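Local atomic coordinates of adenosine deaminase (Burkholderia ambifaria, PDB entry 4GXW), a protein that binds a zinc ion and probably deaminates adenosine or a related purine by hydrolysis. Residues His108-Ala113 with Phe148-Arg153. Residues are numbered along the deposited sequence; the frame is centred on the assembly and turned at random.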
ATOM      1  N   HIS A 108      12.440   8.158  -2.254  1.00 11.04           N
ATOM      2  CA  HIS A 108      11.729   8.858  -1.189  1.00 11.60           C
ATOM      3  C   HIS A 108      12.072   8.305   0.184  1.00 10.03           C
ATOM      4  O   HIS A 108      11.311   8.468   1.137  1.00 11.34           O
ATOM      5  CB  HIS A 108      10.224   8.834  -1.445  1.00 10.49           C
ATOM      6  CG  HIS A 108       9.822   9.723  -2.572  1.00 12.45           C
ATOM      7  ND1 HIS A 108       9.612  11.071  -2.404  1.00 10.75           N
ATOM      8  CD2 HIS A 108       9.661   9.477  -3.893  1.00 14.64           C
ATOM      9  CE1 HIS A 108       9.313  11.619  -3.568  1.00 12.87           C
ATOM     10  NE2 HIS A 108       9.332  10.671  -4.488  1.00 15.69           N
ATOM     11  N   ASN A 109      13.231   7.656   0.271  1.00 10.84           N
ATOM     12  CA  ASN A 109      13.736   7.113   1.527  1.00 10.27           C
ATOM     13  C   ASN A 109      12.874   6.006   2.129  1.00  9.55           C
ATOM     14  O   ASN A 109      12.889   5.782   3.346  1.00  9.66           O
ATOM     15  CB  ASN A 109      14.021   8.229   2.535  1.00 12.39           C
ATOM     16  CG  ASN A 109      15.227   9.050   2.142  1.00 11.48           C
ATOM     17  OD1 ASN A 109      16.327   8.507   1.967  1.00 13.47           O
ATOM     18  ND2 ASN A 109      15.033  10.353   1.961  1.00 13.52           N
ATOM     19  N   VAL A 110      12.134   5.301   1.275  1.00  9.49           N
ATOM     20  CA  VAL A 110      11.590   4.016   1.672  1.00  9.83           C
ATOM     21  C   VAL A 110      12.760   3.037   1.727  1.00 10.41           C
ATOM     22  O   VAL A 110      13.458   2.832   0.725  1.00 11.42           O
ATOM     23  CB  VAL A 110      10.494   3.528   0.706  1.00  9.10           C
ATOM     24  CG1 VAL A 110      10.029   2.137   1.116  1.00  9.74           C
ATOM     25  CG2 VAL A 110       9.314   4.509   0.690  1.00 10.03           C
ATOM     26  N   ARG A 111      12.983   2.453   2.901  1.00  9.34           N
ATOM     27  CA  ARG A 111      14.110   1.548   3.109  1.00  9.12           C
ATOM     28  C   ARG A 111      13.688   0.091   3.025  1.00  9.68           C
ATOM     29  O   ARG A 111      14.521  -0.801   2.867  1.00 10.81           O
ATOM     30  CB  ARG A 111      14.777   1.847   4.445  1.00 10.86           C
ATOM     31  CG  ARG A 111      15.399   3.228   4.449  1.00 12.19           C
ATOM     32  CD  ARG A 111      15.957   3.632   5.796  1.00 12.05           C
ATOM     33  NE  ARG A 111      16.611   4.938   5.717  1.00 12.36           N
ATOM     34  CZ  ARG A 111      17.149   5.571   6.754  1.00 11.91           C
ATOM     35  NH1 ARG A 111      17.125   5.012   7.952  1.00 12.99           N
ATOM     36  NH2 ARG A 111      17.720   6.757   6.588  1.00 13.14           N
ATOM     37  N   HIS A 112      12.380  -0.133   3.112  1.00  8.64           N
ATOM     38  CA  HIS A 112      11.802  -1.467   3.092  1.00  8.46           C
ATOM     39  C   HIS A 112      10.386  -1.343   2.548  1.00  8.27           C
ATOM     40  O   HIS A 112       9.577  -0.588   3.094  1.00  8.76           O
ATOM     41  CB  HIS A 112      11.787  -2.051   4.512  1.00  9.05           C
ATOM     42  CG  HIS A 112      11.137  -3.395   4.609  1.00  8.71           C
ATOM     43  ND1 HIS A 112      11.799  -4.568   4.313  1.00 11.19           N
ATOM     44  CD2 HIS A 112       9.881  -3.753   4.969  1.00  9.02           C
ATOM     45  CE1 HIS A 112      10.975  -5.589   4.479  1.00 10.66           C
ATOM     46  NE2 HIS A 112       9.803  -5.119   4.868  1.00  9.71           N
ATOM     47  N   ALA A 113      10.093  -2.076   1.475  1.00  8.39           N
ATOM     48  CA  ALA A 113       8.780  -2.033   0.828  1.00  8.58           C
ATOM     49  C   ALA A 113       8.199  -3.434   0.698  1.00  9.26           C
ATOM     50  O   ALA A 113       8.862  -4.342   0.193  1.00  9.68           O
ATOM     51  CB  ALA A 113       8.875  -1.388  -0.558  1.00  8.99           C
ATOM     52  N   PHE A 148      19.862   0.277  -5.243  1.00 16.55           N
ATOM     53  CA  PHE A 148      19.325   1.383  -4.446  1.00 14.83           C
ATOM     54  C   PHE A 148      19.335   1.123  -2.938  1.00 14.83           C
ATOM     55  O   PHE A 148      19.007   2.017  -2.150  1.00 20.55           O
ATOM     56  CB  PHE A 148      17.909   1.732  -4.920  1.00 17.65           C
ATOM     57  CG  PHE A 148      17.755   1.713  -6.412  1.00 18.57           C
ATOM     58  CD1 PHE A 148      18.423   2.639  -7.204  1.00 18.34           C
ATOM     59  CD2 PHE A 148      16.959   0.758  -7.030  1.00 17.78           C
ATOM     60  CE1 PHE A 148      18.292   2.617  -8.583  1.00 20.19           C
ATOM     61  CE2 PHE A 148      16.824   0.733  -8.405  1.00 21.28           C
ATOM     62  CZ  PHE A 148      17.490   1.663  -9.184  1.00 22.85           C
ATOM     63  N   GLY A 149      19.698  -0.093  -2.539  1.00 13.48           N
ATOM     64  CA  GLY A 149      19.812  -0.438  -1.132  1.00 14.64           C
ATOM     65  C   GLY A 149      18.484  -0.639  -0.426  1.00 14.50           C
ATOM     66  O   GLY A 149      18.440  -0.747   0.803  1.00 20.33           O
ATOM     67  N   ILE A 150      17.394  -0.702  -1.189  1.00 11.79           N
ATOM     68  CA  ILE A 150      16.070  -0.870  -0.604  1.00 12.78           C
ATOM     69  C   ILE A 150      15.743  -2.350  -0.434  1.00 12.01           C
ATOM     70  O   ILE A 150      15.950  -3.143  -1.359  1.00 14.58           O
ATOM     71  CB  ILE A 150      14.979  -0.171  -1.461  1.00 10.70           C
ATOM     72  CG1 ILE A 150      13.595  -0.311  -0.828  1.00 11.40           C
ATOM     73  CG2 ILE A 150      14.972  -0.686  -2.916  1.00 11.90           C
ATOM     74  CD1 ILE A 150      12.523   0.514  -1.545  1.00 11.14           C
ATOM     75  N   GLY A 151      15.261  -2.721   0.749  1.00 10.71           N
ATOM     76  CA  GLY A 151      14.817  -4.087   0.994  1.00 10.52           C
ATOM     77  C   GLY A 151      13.357  -4.239   0.618  1.00  9.85           C
ATOM     78  O   GLY A 151      12.609  -3.256   0.574  1.00  9.92           O
ATOM     79  N   ALA A 152      12.925  -5.466   0.342  1.00  9.64           N
ATOM     80  CA  ALA A 152      11.544  -5.661  -0.095  1.00  9.10           C
ATOM     81  C   ALA A 152      11.020  -7.056   0.193  1.00  9.48           C
ATOM     82  O   ALA A 152      11.797  -8.014   0.303  1.00 10.50           O
ATOM     83  CB  ALA A 152      11.405  -5.348  -1.593  1.00  9.98           C
ATOM     84  N   ARG A 153       9.699  -7.158   0.332  1.00  8.93           N
ATOM     85  CA  ARG A 153       9.010  -8.447   0.319  1.00  8.37           C
ATOM     86  C   ARG A 153       7.873  -8.406  -0.687  1.00  8.80           C
ATOM     87  O   ARG A 153       7.241  -7.362  -0.889  1.00  9.12           O
ATOM     88  CB  ARG A 153       8.439  -8.795   1.695  1.00 10.57           C
ATOM     89  CG  ARG A 153       9.457  -8.848   2.822  1.00 12.30           C
ATOM     90  CD  ARG A 153      10.425 -10.009   2.651  1.00 13.54           C
ATOM     91  NE  ARG A 153      11.363 -10.101   3.771  1.00 16.70           N
ATOM     92  CZ  ARG A 153      12.481  -9.386   3.877  1.00 19.63           C
ATOM     93  NH1 ARG A 153      12.825  -8.520   2.931  1.00 21.64           N
ATOM     94  NH2 ARG A 153      13.264  -9.543   4.937  1.00 24.99           N
TER
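Gly-151 bonds through both its N and its O to the residues before and after His-112, the alternation of a parallel ladder. Its N gives to Arg-111 O at 3.0 Å, and its O takes Ala-113 N at 2.9 Å. Arg-153 N to Ala-113 O adds a third backbone hydrogen bond, so the starts of strands 110-117 and 151-159 run side by side in the same direction. Weaker CA-H...O contacts fill in between, from His-112 CA to Gly-151 O and from Ala-152 CA to Ala-113 O.

Ile-150 reaches across with CG1 anti to its backbone N (chi1 -178°) and the chain extended beyond. Its CD1 sits against the carbonyl oxygen of Val-110, 3.4 Å from that O. The apolar contacts of the same methyl are with Val-110 CG1, at 4.0 Å, and with Ala-113 CB.

On the face that carries His-112, opposite the one holding Ala-113 and Ala-152, the His-112 ring presents CE1 to one face of the Arg-153 guanidinium, near its rim, 3.8 Å from NH1; the planes stand 75° apart. The arginine chain bends at chi2 (-67°) and turns NH1 back onto Ala-152 O (2.9 Å), a bond that lies in the guanidinium plane and helps fix its rotation. His-112 NE2 is bonded to Glu-114.

The zinc lies about 14 Å from the Ala-113 side chain. These are neighbouring parallel strands of the TIM barrel, linked by a crossover that includes helices 119-126 and 130-148. Strand 31-33 flanks the pair beside 110-117, and 184-188 beside 151-159. Ala-113 packs on helix 91-106, Ile-150 and Ala-152 on helix 130-148.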